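Local coordinates for tail fiber protein (Acinetobacter phage AM24, PDB 5W5P) that probably recognises and degrades the capsular polysaccharide of Acinetobacter baumannii as the trimeric tailspike of the phage, at residues C270-D275 and G295-G300; N314-S319 and E339-G344; V508-A513 and N556-F561; A449-D454 and T604-S609. All coordinates share one frame; numbering follows the deposited sequence.

Contact 1: C270-D275 and G295-G300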
loop_
_atom_site.group_PDB
_atom_site.type_symbol
_atom_site.label_atom_id
_atom_site.label_comp_id
_atom_site.label_asym_id
_atom_site.label_seq_id
_atom_site.Cartn_x
_atom_site.Cartn_y
_atom_site.Cartn_z
ATOM N N CYS A 270 -20.797 -12.858 6.481
ATOM C CA CYS A 270 -19.959 -14.045 6.405
ATOM C C CYS A 270 -19.381 -14.362 7.779
ATOM O O CYS A 270 -19.050 -13.456 8.548
ATOM C CB CYS A 270 -18.832 -13.849 5.388
ATOM S SG CYS A 270 -19.394 -13.415 3.716
ATOM N N ASN A 271 -19.278 -15.656 8.093
ATOM C CA ASN A 271 -18.760 -16.061 9.398
ATOM C C ASN A 271 -17.252 -15.871 9.479
ATOM O O ASN A 271 -16.728 -15.467 10.522
ATOM C CB ASN A 271 -19.121 -17.518 9.690
ATOM C CG ASN A 271 -20.597 -17.714 9.954
ATOM O OD1 ASN A 271 -21.266 -16.837 10.506
ATOM N ND2 ASN A 271 -21.119 -18.871 9.558
ATOM N N ARG A 272 -16.539 -16.189 8.398
ATOM C CA ARG A 272 -15.099 -16.001 8.314
ATOM C C ARG A 272 -14.737 -15.647 6.882
ATOM O O ARG A 272 -15.414 -16.062 5.936
ATOM C CB ARG A 272 -14.309 -17.254 8.731
ATOM C CG ARG A 272 -14.577 -17.753 10.136
ATOM C CD ARG A 272 -13.739 -17.021 11.162
ATOM N NE ARG A 272 -13.824 -17.668 12.471
ATOM C CZ ARG A 272 -14.702 -17.335 13.411
ATOM N NH1 ARG A 272 -14.710 -17.981 14.569
ATOM N NH2 ARG A 272 -15.570 -16.352 13.194
ATOM N N ILE A 273 -13.668 -14.870 6.730
ATOM C CA ILE A 273 -13.071 -14.694 5.412
ATOM C C ILE A 273 -12.129 -15.851 5.109
ATOM O O ILE A 273 -12.259 -16.529 4.083
ATOM C CB ILE A 273 -12.347 -13.339 5.323
ATOM C CG1 ILE A 273 -13.313 -12.188 5.612
ATOM C CG2 ILE A 273 -11.723 -13.165 3.955
ATOM C CD1 ILE A 273 -12.641 -10.820 5.619
ATOM N N ILE A 274 -11.179 -16.100 6.006
ATOM C CA ILE A 274 -10.270 -17.235 5.923
ATOM C C ILE A 274 -10.365 -18.002 7.234
ATOM O O ILE A 274 -10.316 -17.403 8.314
ATOM C CB ILE A 274 -8.817 -16.794 5.654
ATOM C CG1 ILE A 274 -8.718 -16.079 4.305
ATOM C CG2 ILE A 274 -7.878 -17.990 5.703
ATOM C CD1 ILE A 274 -7.299 -15.702 3.923
ATOM N N ASP A 275 -10.511 -19.320 7.140
ATOM C CA ASP A 275 -10.666 -20.184 8.308
ATOM C C ASP A 275 -9.597 -21.273 8.244
ATOM O O ASP A 275 -9.771 -22.275 7.544
ATOM C CB ASP A 275 -12.070 -20.778 8.351
ATOM C CG ASP A 275 -12.318 -21.600 9.594
ATOM O OD1 ASP A 275 -13.160 -22.523 9.542
ATOM O OD2 ASP A 275 -11.674 -21.320 10.626
ATOM N N GLY A 295 -13.120 -12.260 10.367
ATOM C CA GLY A 295 -12.283 -12.044 9.202
ATOM C C GLY A 295 -11.239 -13.119 8.984
ATOM O O GLY A 295 -11.576 -14.286 8.770
ATOM N N VAL A 296 -9.965 -12.739 9.046
ATOM C CA VAL A 296 -8.859 -13.649 8.766
ATOM C C VAL A 296 -8.479 -14.357 10.060
ATOM O O VAL A 296 -7.869 -13.759 10.947
ATOM C CB VAL A 296 -7.655 -12.907 8.176
ATOM C CG1 VAL A 296 -6.595 -13.901 7.731
ATOM C CG2 VAL A 296 -8.094 -12.026 7.022
ATOM N N TYR A 297 -8.831 -15.632 10.166
ATOM C CA TYR A 297 -8.459 -16.458 11.309
ATOM C C TYR A 297 -7.340 -17.396 10.869
ATOM O O TYR A 297 -7.566 -18.310 10.066
ATOM C CB TYR A 297 -9.657 -17.243 11.833
ATOM C CG TYR A 297 -10.545 -16.496 12.807
ATOM C CD1 TYR A 297 -11.098 -15.261 12.477
ATOM C CD2 TYR A 297 -10.848 -17.038 14.053
ATOM C CE1 TYR A 297 -11.926 -14.583 13.365
ATOM C CE2 TYR A 297 -11.672 -16.372 14.943
ATOM C CZ TYR A 297 -12.207 -15.146 14.595
ATOM O OH TYR A 297 -13.028 -14.490 15.485
ATOM N N LEU A 298 -6.125 -17.153 11.383
ATOM C CA LEU A 298 -4.964 -18.013 11.161
ATOM C C LEU A 298 -4.203 -18.072 12.488
ATOM O O LEU A 298 -3.109 -17.535 12.635
ATOM C CB LEU A 298 -4.077 -17.495 10.024
ATOM C CG LEU A 298 -4.689 -17.351 8.627
ATOM C CD1 LEU A 298 -3.817 -16.462 7.740
ATOM C CD2 LEU A 298 -4.907 -18.717 7.982
ATOM N N ASP A 299 -4.799 -18.731 13.482
ATOM C CA ASP A 299 -4.336 -18.652 14.865
ATOM C C ASP A 299 -3.726 -19.960 15.367
ATOM O O ASP A 299 -3.901 -20.337 16.528
ATOM C CB ASP A 299 -5.473 -18.211 15.784
ATOM C CG ASP A 299 -6.739 -19.029 15.593
ATOM O OD1 ASP A 299 -6.793 -19.854 14.652
ATOM O OD2 ASP A 299 -7.678 -18.853 16.398
ATOM N N GLY A 300 -2.989 -20.660 14.508
ATOM C CA GLY A 300 -2.246 -21.824 14.942
ATOM C C GLY A 300 -1.036 -21.447 15.782
ATOM O O GLY A 300 -0.646 -20.286 15.897
#
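With CG set beside its backbone N and the chain turned aside about CB-CG (chi2 -84°), R272 lays its guanidinium over the ring of Y297, whose own CG likewise stands beside the backbone N (chi1 -85°). The two residues belong to neighbouring coils of a parallel beta-helix, the fold of many phage tailspikes, and strand 272-276 pairs in parallel with strand 294-298. The flat groups stack with their planes only 14° apart: CZ of R272 lies 3.7 Å from the centroid of the Y297 ring, a cation-pi contact, while CD of R272 adds a CH-pi contact to the same face. The flat, cationic guanidinium suits the pi face of the tyrosine, and its long aliphatic arm lets CD cover the same ring. Rotation of the guanidinium is further restrained by R272 NH2 bonding to N271 O at 3.0 Å, and Y297 OH bonds to D345, which also forms a weak, long ion pair with R272 NH1. D275, on the same face as Y297, is drawn to R244 in a salt bridge. On the other face I274 and V296 point inward, and branched aliphatic chains fit a buried core that includes V282 and V284. I274 CG2 meets L298 CD2 at 3.8 Å. The chain turns a corner at I273, whose CG1 packs 3.7 Å from CA of G295, a residue with no side chain to hinder it. G295 O takes the amide of I273 at 3.0 Å and, weakly, that of I274; the next rung is Y297 N to I274 O, 3.0 Å.

Contact 2: N314-S319 and E339-G344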
loop_
_atom_site.group_PDB
_atom_site.type_symbol
_atom_site.label_atom_id
_atom_site.label_comp_id
_atom_site.label_asym_id
_atom_site.label_seq_id
_atom_site.Cartn_x
_atom_site.Cartn_y
_atom_site.Cartn_z
ATOM N N ASN A 314 -9.433 -2.129 3.759
ATOM C CA ASN A 314 -10.701 -2.826 3.895
ATOM C C ASN A 314 -11.736 -1.940 4.584
ATOM O O ASN A 314 -11.407 -0.999 5.311
ATOM C CB ASN A 314 -10.534 -4.112 4.702
ATOM C CG ASN A 314 -9.810 -5.195 3.935
ATOM O OD1 ASN A 314 -10.335 -5.751 2.968
ATOM N ND2 ASN A 314 -8.598 -5.515 4.375
ATOM N N LEU A 315 -13.005 -2.258 4.340
ATOM C CA LEU A 315 -14.114 -1.751 5.139
ATOM C C LEU A 315 -14.554 -2.858 6.087
ATOM O O LEU A 315 -14.718 -4.008 5.665
ATOM C CB LEU A 315 -15.272 -1.303 4.250
ATOM C CG LEU A 315 -16.680 -1.161 4.833
ATOM C CD1 LEU A 315 -16.816 0.111 5.629
ATOM C CD2 LEU A 315 -17.699 -1.179 3.703
ATOM N N TRP A 316 -14.718 -2.517 7.368
ATOM C CA TRP A 316 -15.085 -3.486 8.410
ATOM C C TRP A 316 -16.027 -2.780 9.386
ATOM O O TRP A 316 -15.582 -2.160 10.357
ATOM C CB TRP A 316 -13.847 -4.030 9.111
ATOM C CG TRP A 316 -14.087 -5.272 9.907
ATOM C CD1 TRP A 316 -14.162 -5.374 11.271
ATOM C CD2 TRP A 316 -14.270 -6.597 9.396
ATOM N NE1 TRP A 316 -14.387 -6.679 11.636
ATOM C CE2 TRP A 316 -14.450 -7.451 10.504
ATOM C CE3 TRP A 316 -14.298 -7.145 8.110
ATOM C CZ2 TRP A 316 -14.661 -8.823 10.361
ATOM C CZ3 TRP A 316 -14.508 -8.506 7.968
ATOM C CH2 TRP A 316 -14.689 -9.330 9.087
ATOM N N GLU A 317 -17.329 -2.889 9.127
ATOM C CA GLU A 317 -18.350 -2.167 9.873
ATOM C C GLU A 317 -19.360 -3.143 10.460
ATOM O O GLU A 317 -19.727 -4.132 9.813
ATOM C CB GLU A 317 -19.061 -1.151 8.971
ATOM C CG GLU A 317 -19.808 -0.056 9.708
ATOM C CD GLU A 317 -20.193 1.089 8.791
ATOM O OE1 GLU A 317 -19.910 0.994 7.578
ATOM O OE2 GLU A 317 -20.773 2.082 9.281
ATOM N N SER A 318 -19.807 -2.855 11.686
ATOM C CA SER A 318 -20.820 -3.662 12.371
ATOM C C SER A 318 -20.441 -5.138 12.365
ATOM O O SER A 318 -21.287 -6.021 12.221
ATOM C CB SER A 318 -22.204 -3.455 11.751
ATOM O OG SER A 318 -22.522 -2.077 11.681
ATOM N N SER A 319 -19.156 -5.405 12.532
ATOM C CA SER A 319 -18.607 -6.733 12.316
ATOM C C SER A 319 -17.959 -7.257 13.599
ATOM O O SER A 319 -18.063 -6.653 14.671
ATOM C CB SER A 319 -17.615 -6.693 11.154
ATOM O OG SER A 319 -18.289 -6.597 9.911
ATOM N N GLU A 339 -15.436 0.556 11.941
ATOM C CA GLU A 339 -16.508 1.406 12.454
ATOM C C GLU A 339 -17.550 0.554 13.164
ATOM O O GLU A 339 -18.187 -0.295 12.534
ATOM C CB GLU A 339 -17.159 2.206 11.323
ATOM C CG GLU A 339 -18.254 3.153 11.787
ATOM C CD GLU A 339 -17.759 4.157 12.814
ATOM O OE1 GLU A 339 -16.653 4.706 12.628
ATOM O OE2 GLU A 339 -18.478 4.401 13.806
ATOM N N GLY A 340 -17.722 0.791 14.466
ATOM C CA GLY A 340 -18.798 0.208 15.249
ATOM C C GLY A 340 -18.932 -1.298 15.181
ATOM O O GLY A 340 -19.995 -1.811 14.817
ATOM N N ASN A 341 -17.874 -2.021 15.540
ATOM C CA ASN A 341 -17.851 -3.475 15.467
ATOM C C ASN A 341 -18.094 -4.060 16.854
ATOM O O ASN A 341 -17.319 -3.803 17.780
ATOM C CB ASN A 341 -16.517 -3.955 14.895
ATOM C CG ASN A 341 -16.265 -3.426 13.495
ATOM O OD1 ASN A 341 -16.911 -3.854 12.539
ATOM N ND2 ASN A 341 -15.326 -2.489 13.366
ATOM N N ASN A 342 -19.166 -4.848 16.993
ATOM C CA ASN A 342 -19.533 -5.431 18.280
ATOM C C ASN A 342 -20.333 -6.723 18.124
ATOM O O ASN A 342 -21.448 -6.834 18.646
ATOM C CB ASN A 342 -20.333 -4.426 19.113
ATOM C CG ASN A 342 -20.563 -4.900 20.550
ATOM O OD1 ASN A 342 -19.767 -5.666 21.099
ATOM N ND2 ASN A 342 -21.663 -4.454 21.157
ATOM N N THR A 343 -19.784 -7.703 17.417
ATOM C CA THR A 343 -20.445 -8.997 17.260
ATOM C C THR A 343 -19.369 -10.050 17.015
ATOM O O THR A 343 -18.171 -9.770 17.126
ATOM C CB THR A 343 -21.491 -8.955 16.139
ATOM O OG1 THR A 343 -22.067 -10.257 15.971
ATOM C CG2 THR A 343 -20.865 -8.501 14.828
ATOM N N GLY A 344 -19.799 -11.273 16.702
ATOM C CA GLY A 344 -18.849 -12.362 16.535
ATOM C C GLY A 344 -18.119 -12.664 17.830
ATOM O O GLY A 344 -18.714 -12.708 18.911
#
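W316 and N341 bring their flat groups together at a slant, indole and carboxamide planes 38° apart, with OD1 of N341 approaching CD1 of W316 obliquely at 3.4 Å. Over one face of the indole, toward its rim, lies CB of S319; F322 meets the indole edge-to-face, and NE1 bonds to G320 O. The N341 amide is used at both ends, which is why asparagine suits this buried place. Its OD1 receives S319 N at 2.7 Å, in the carbonyl plane and on a lone pair. Its ND2 gives a bond to W316 O at 3.0 Å, with that oxygen lying in the amide plane. W316 O is gripped twice, since E339 N reaches it at 3.1 Å from the opposite face of its carbonyl plane. S318 N then bonds to E339 O at 3.1 Å. G340 takes a positive phi (53°), easy for glycine, as the chain leaves the strand. The E317 and E339 chains project together from one face, E317 OE2 touching E339 CG at 3.7 Å, their carboxylates apart. E317 thus pairs in parallel with E339 on the next coil, and N341 carries the bonding past the strand into the turn, as fits a parallel beta-helix.

Contact 3: V508-A513 and N556-F561; sequences VVLGAA and NNVSLF
F561 gives its backbone N-H to L510 O in a short, nearly straight bond, 2.8 Å from N to O with 170° at the hydrogen. The same oxygen is approached by CA of L560 at 3.4 Å in a weaker CA-H...O contact, and CB of F561 lies 3.8 Å from it. Around this polar centre the cover is aliphatic. L560 CD2 rests against the peptide joining L510 to G511, 3.8 Å from L510 C and 3.9 Å from G511 N, and it lies 4.5 Å from CG1 of V509, a loose apolar contact. The branched end of leucine lets CD2 rest on this peptide while CB stays near L510 O. G511 carries no side chain, and F561 O comes to 3.9 Å from its CA. One shell out, L510 and G511 both face M502, a classic beta bulge that shapes the start of strand 509-523. On the partner side, N557 and V558 face D553 in a G1 bulge that sets up the short hairpin of 551-553 and 558-559. The F561 ring meets H563 edge-to-face, and F561 O bonds to H563 ND1. Q522 of the second subunit packs on V509 and L560. The chemistry is thus one short, nearly straight main-chain bond with mostly aliphatic surroundings, which joins hairpin and strand at a single point, with no beta bridge between the two segments.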
loop_
_atom_site.group_PDB
_atom_site.type_symbol
_atom_site.label_atom_id
_atom_site.label_comp_id
_atom_site.label_asym_id
_atom_site.label_seq_id
_atom_site.Cartn_x
_atom_site.Cartn_y
_atom_site.Cartn_z
ATOM N N VAL A 508 46.927 13.522 11.024
ATOM C CA VAL A 508 47.294 12.448 11.938
ATOM C C VAL A 508 46.767 12.825 13.317
ATOM O O VAL A 508 47.100 13.894 13.845
ATOM C CB VAL A 508 48.815 12.227 11.956
ATOM C CG1 VAL A 508 49.203 11.242 13.045
ATOM C CG2 VAL A 508 49.291 11.751 10.593
ATOM N N VAL A 509 45.934 11.966 13.896
ATOM C CA VAL A 509 45.296 12.270 15.175
ATOM C C VAL A 509 46.298 12.045 16.302
ATOM O O VAL A 509 46.743 10.915 16.536
ATOM C CB VAL A 509 44.033 11.424 15.377
ATOM C CG1 VAL A 509 43.467 11.639 16.774
ATOM C CG2 VAL A 509 42.995 11.764 14.314
ATOM N N LEU A 510 46.655 13.127 17.002
ATOM C CA LEU A 510 47.554 13.066 18.148
ATOM C C LEU A 510 46.841 13.220 19.483
ATOM O O LEU A 510 47.474 13.039 20.530
ATOM C CB LEU A 510 48.638 14.153 18.036
ATOM C CG LEU A 510 49.641 14.010 16.893
ATOM C CD1 LEU A 510 50.760 15.019 17.046
ATOM C CD2 LEU A 510 50.196 12.594 16.835
ATOM N N GLY A 511 45.552 13.552 19.476
ATOM C CA GLY A 511 44.798 13.697 20.708
ATOM C C GLY A 511 43.315 13.668 20.425
ATOM O O GLY A 511 42.875 13.799 19.277
ATOM N N ALA A 512 42.542 13.491 21.492
ATOM C CA ALA A 512 41.095 13.415 21.360
ATOM C C ALA A 512 40.456 13.782 22.689
ATOM O O ALA A 512 40.942 13.388 23.748
ATOM C CB ALA A 512 40.641 12.019 20.910
ATOM N N ALA A 513 39.360 14.529 22.613
ATOM C CA ALA A 513 38.631 14.962 23.793
ATOM C C ALA A 513 37.181 15.201 23.406
ATOM O O ALA A 513 36.820 15.184 22.225
ATOM C CB ALA A 513 39.248 16.229 24.395
ATOM N N ASN A 556 57.335 3.667 16.338
ATOM C CA ASN A 556 58.025 4.867 16.786
ATOM C C ASN A 556 57.667 5.259 18.213
ATOM O O ASN A 556 58.206 6.248 18.721
ATOM C CB ASN A 556 57.725 6.029 15.833
ATOM C CG ASN A 556 58.145 5.733 14.403
ATOM O OD1 ASN A 556 57.328 5.773 13.481
ATOM N ND2 ASN A 556 59.424 5.433 14.212
ATOM N N ASN A 557 56.772 4.510 18.866
ATOM C CA ASN A 557 56.380 4.726 20.261
ATOM C C ASN A 557 55.778 6.122 20.453
ATOM O O ASN A 557 56.309 6.977 21.162
ATOM C CB ASN A 557 57.567 4.498 21.209
ATOM C CG ASN A 557 58.113 3.086 21.129
ATOM O OD1 ASN A 557 57.425 2.123 21.470
ATOM N ND2 ASN A 557 59.356 2.953 20.675
ATOM N N VAL A 558 54.635 6.322 19.803
ATOM C CA VAL A 558 53.890 7.573 19.873
ATOM C C VAL A 558 52.543 7.284 20.519
ATOM O O VAL A 558 51.870 6.312 20.155
ATOM C CB VAL A 558 53.717 8.207 18.480
ATOM C CG1 VAL A 558 52.921 9.496 18.566
ATOM C CG2 VAL A 558 55.075 8.465 17.844
ATOM N N SER A 559 52.156 8.116 21.485
ATOM C CA SER A 559 50.894 7.961 22.191
ATOM C C SER A 559 50.046 9.219 22.045
ATOM O O SER A 559 50.543 10.297 21.700
ATOM C CB SER A 559 51.121 7.656 23.678
ATOM O OG SER A 559 51.415 6.285 23.882
ATOM N N LEU A 560 48.748 9.068 22.304
ATOM C CA LEU A 560 47.856 10.220 22.319
ATOM C C LEU A 560 48.262 11.177 23.436
ATOM O O LEU A 560 48.546 10.757 24.560
ATOM C CB LEU A 560 46.407 9.774 22.507
ATOM C CG LEU A 560 45.779 8.915 21.411
ATOM C CD1 LEU A 560 44.404 8.449 21.855
ATOM C CD2 LEU A 560 45.691 9.678 20.098
ATOM N N PHE A 561 48.277 12.470 23.118
ATOM C CA PHE A 561 48.791 13.508 24.000
ATOM C C PHE A 561 47.652 14.265 24.671
ATOM O O PHE A 561 46.622 14.541 24.051
ATOM C CB PHE A 561 49.667 14.484 23.210
ATOM C CG PHE A 561 50.353 15.525 24.058
ATOM C CD1 PHE A 561 51.431 15.184 24.861
ATOM C CD2 PHE A 561 49.936 16.848 24.032
ATOM C CE1 PHE A 561 52.069 16.137 25.627
ATOM C CE2 PHE A 561 50.576 17.808 24.801
ATOM C CZ PHE A 561 51.641 17.452 25.598
#

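Contact 4: A449-D454 and T604-S609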
loop_
_atom_site.group_PDB
_atom_site.type_symbol
_atom_site.label_atom_id
_atom_site.label_comp_id
_atom_site.label_asym_id
_atom_site.label_seq_id
_atom_site.Cartn_x
_atom_site.Cartn_y
_atom_site.Cartn_z
ATOM N N ALA A 449 8.281 15.449 21.472
ATOM C CA ALA A 449 8.655 16.289 22.599
ATOM C C ALA A 449 9.375 17.553 22.153
ATOM O O ALA A 449 10.007 18.218 22.980
ATOM C CB ALA A 449 9.521 15.505 23.590
ATOM N N ARG A 450 9.296 17.888 20.863
ATOM C CA ARG A 450 9.900 19.103 20.314
ATOM C C ARG A 450 11.415 19.120 20.507
ATOM O O ARG A 450 12.017 20.183 20.681
ATOM C CB ARG A 450 9.258 20.362 20.912
ATOM C CG ARG A 450 7.800 20.550 20.518
ATOM C CD ARG A 450 7.051 21.387 21.535
ATOM N NE ARG A 450 5.607 21.271 21.367
ATOM C CZ ARG A 450 4.790 22.297 21.150
ATOM N NH1 ARG A 450 5.266 23.532 21.075
ATOM N NH2 ARG A 450 3.490 22.085 21.006
ATOM N N VAL A 451 12.037 17.942 20.480
ATOM C CA VAL A 451 13.487 17.801 20.554
ATOM C C VAL A 451 14.011 17.542 19.151
ATOM O O VAL A 451 13.486 16.678 18.435
ATOM C CB VAL A 451 13.884 16.662 21.509
ATOM C CG1 VAL A 451 15.381 16.419 21.458
ATOM C CG2 VAL A 451 13.432 16.971 22.935
ATOM N N THR A 452 15.038 18.292 18.749
ATOM C CA THR A 452 15.630 18.154 17.425
ATOM C C THR A 452 17.146 18.073 17.544
ATOM O O THR A 452 17.751 18.676 18.436
ATOM C CB THR A 452 15.228 19.319 16.492
ATOM O OG1 THR A 452 15.883 19.178 15.223
ATOM C CG2 THR A 452 15.603 20.664 17.105
ATOM N N PHE A 453 17.753 17.318 16.634
ATOM C CA PHE A 453 19.184 17.063 16.648
ATOM C C PHE A 453 19.856 17.745 15.464
ATOM O O PHE A 453 19.283 17.849 14.375
ATOM C CB PHE A 453 19.478 15.560 16.617
ATOM C CG PHE A 453 19.162 14.862 17.902
ATOM C CD1 PHE A 453 17.851 14.577 18.244
ATOM C CD2 PHE A 453 20.174 14.499 18.775
ATOM C CE1 PHE A 453 17.553 13.940 19.431
ATOM C CE2 PHE A 453 19.883 13.856 19.971
ATOM C CZ PHE A 453 18.571 13.576 20.298
ATOM N N ASP A 454 21.075 18.222 15.695
ATOM C CA ASP A 454 21.864 18.866 14.658
ATOM C C ASP A 454 23.306 18.411 14.797
ATOM O O ASP A 454 23.694 17.807 15.798
ATOM C CB ASP A 454 21.773 20.394 14.734
ATOM C CG ASP A 454 21.764 21.042 13.365
ATOM O OD1 ASP A 454 22.453 20.528 12.459
ATOM O OD2 ASP A 454 21.069 22.063 13.198
ATOM N N THR A 604 27.753 17.529 17.800
ATOM C CA THR A 604 26.386 17.022 17.728
ATOM C C THR A 604 25.558 17.728 18.793
ATOM O O THR A 604 25.903 17.686 19.978
ATOM C CB THR A 604 26.336 15.503 17.930
ATOM O OG1 THR A 604 27.094 14.855 16.903
ATOM C CG2 THR A 604 24.898 15.010 17.857
HETATM N N MSE A 605 24.473 18.369 18.374
HETATM C CA MSE A 605 23.633 19.121 19.299
HETATM C C MSE A 605 22.294 18.437 19.566
HETATM O O MSE A 605 21.720 17.809 18.678
HETATM C CB MSE A 605 23.399 20.535 18.765
HETATM C CG MSE A 605 24.669 21.378 18.685
HETATM SE SE MSE A 605 24.337 23.251 18.214
HETATM C CE MSE A 605 23.303 23.766 19.790
ATOM N N THR A 606 21.819 18.556 20.803
ATOM C CA THR A 606 20.493 18.104 21.224
ATOM C C THR A 606 19.709 19.356 21.607
ATOM O O THR A 606 19.922 19.913 22.687
ATOM C CB THR A 606 20.583 17.126 22.403
ATOM O OG1 THR A 606 21.457 16.035 22.080
ATOM C CG2 THR A 606 19.208 16.580 22.764
ATOM N N ILE A 607 18.809 19.809 20.734
ATOM C CA ILE A 607 18.095 21.070 20.926
ATOM C C ILE A 607 16.727 20.795 21.537
ATOM O O ILE A 607 15.955 19.978 21.018
ATOM C CB ILE A 607 17.955 21.840 19.601
ATOM C CG1 ILE A 607 19.336 22.163 19.023
ATOM C CG2 ILE A 607 17.131 23.109 19.800
ATOM C CD1 ILE A 607 19.381 22.142 17.507
ATOM N N TYR A 608 16.424 21.482 22.635
ATOM C CA TYR A 608 15.122 21.405 23.291
ATOM C C TYR A 608 14.334 22.645 22.882
ATOM O O TYR A 608 14.577 23.743 23.390
ATOM C CB TYR A 608 15.285 21.302 24.806
ATOM C CG TYR A 608 16.276 20.238 25.226
ATOM C CD1 TYR A 608 15.887 18.903 25.346
ATOM C CD2 TYR A 608 17.600 20.560 25.484
ATOM C CE1 TYR A 608 16.792 17.924 25.718
ATOM C CE2 TYR A 608 18.510 19.593 25.857
ATOM C CZ TYR A 608 18.106 18.277 25.974
ATOM O OH TYR A 608 19.022 17.317 26.346
ATOM N N SER A 609 13.382 22.468 21.964
ATOM C CA SER A 609 12.725 23.606 21.335
ATOM C C SER A 609 11.560 24.166 22.138
ATOM O O SER A 609 11.107 25.274 21.832
ATOM C CB SER A 609 12.231 23.225 19.938
ATOM O OG SER A 609 13.175 22.407 19.275
#
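T452 and I607 project together from one face of an antiparallel pair of strands. With its OG1 opposite the backbone N (chi1 177°), T452 must place CG2 between N and the carbonyl carbon, and this methyl meets CB of I607 at 3.6 Å. The hydroxyl is thereby directed to K444 N of the second subunit, so one beta-branched residue serves packing and assembly at once. I607 carries CD1 along to D454 CB at 4.1 Å. The carboxylate of D454 has its charged partner in R438 of the second subunit, while the chain of M605, a selenomethionine, runs off toward A494 and P622.

The other face is more aromatic. F453 and T606 run alongside each other, F453 CE2 standing 3.4 Å from T606 OG1, and the ring also meets H446 edge-to-face and packs on A449 of the second subunit. V451 spreads its two methyls over two neighbours: CG1 lies 4.0 Å from T606 CG2, CG2 3.9 Å from Y608 CD1. Y608 sends its OH on to D495. Main-chain bonds fix this register, I607 N to T452 O at 2.8 Å and M605 N to D454 O at 2.7 Å, and S609 N closes the end on R450 O at 3.0 Å. Threonines, valine and isoleucine favour such extended backbones. Strand directions 162° apart, with hydrogen-bonded pairs (T452-I607, D454-M605) alternating with non-hydrogen-bonded ones (V451-Y608, F453-T606), mark an antiparallel beta-sheet, here in the C-terminal domain, where it meets both other subunits of the trimer.

Overall arrangement
Contact 1 closes first, its two segments lying on successive coils of the beta-helix, with 19 residues between them. Contact 2 follows in series, again with 19 residues between its segments, and the two touch: G295 N lies 3.6 Å from CH2 of W316. Both tie neighbouring coils of the beta-helix. Farther on, 449-454 opens contact 4, which closes only at 604-609 after 149 residues. Contact 3 begins and ends within that span, joining a hairpin to the C-terminal antiparallel sheet that contact 4 completes at one edge. Their centres stand about 32 Å apart. Contacts 2, 3 and 4 all meet the second subunit.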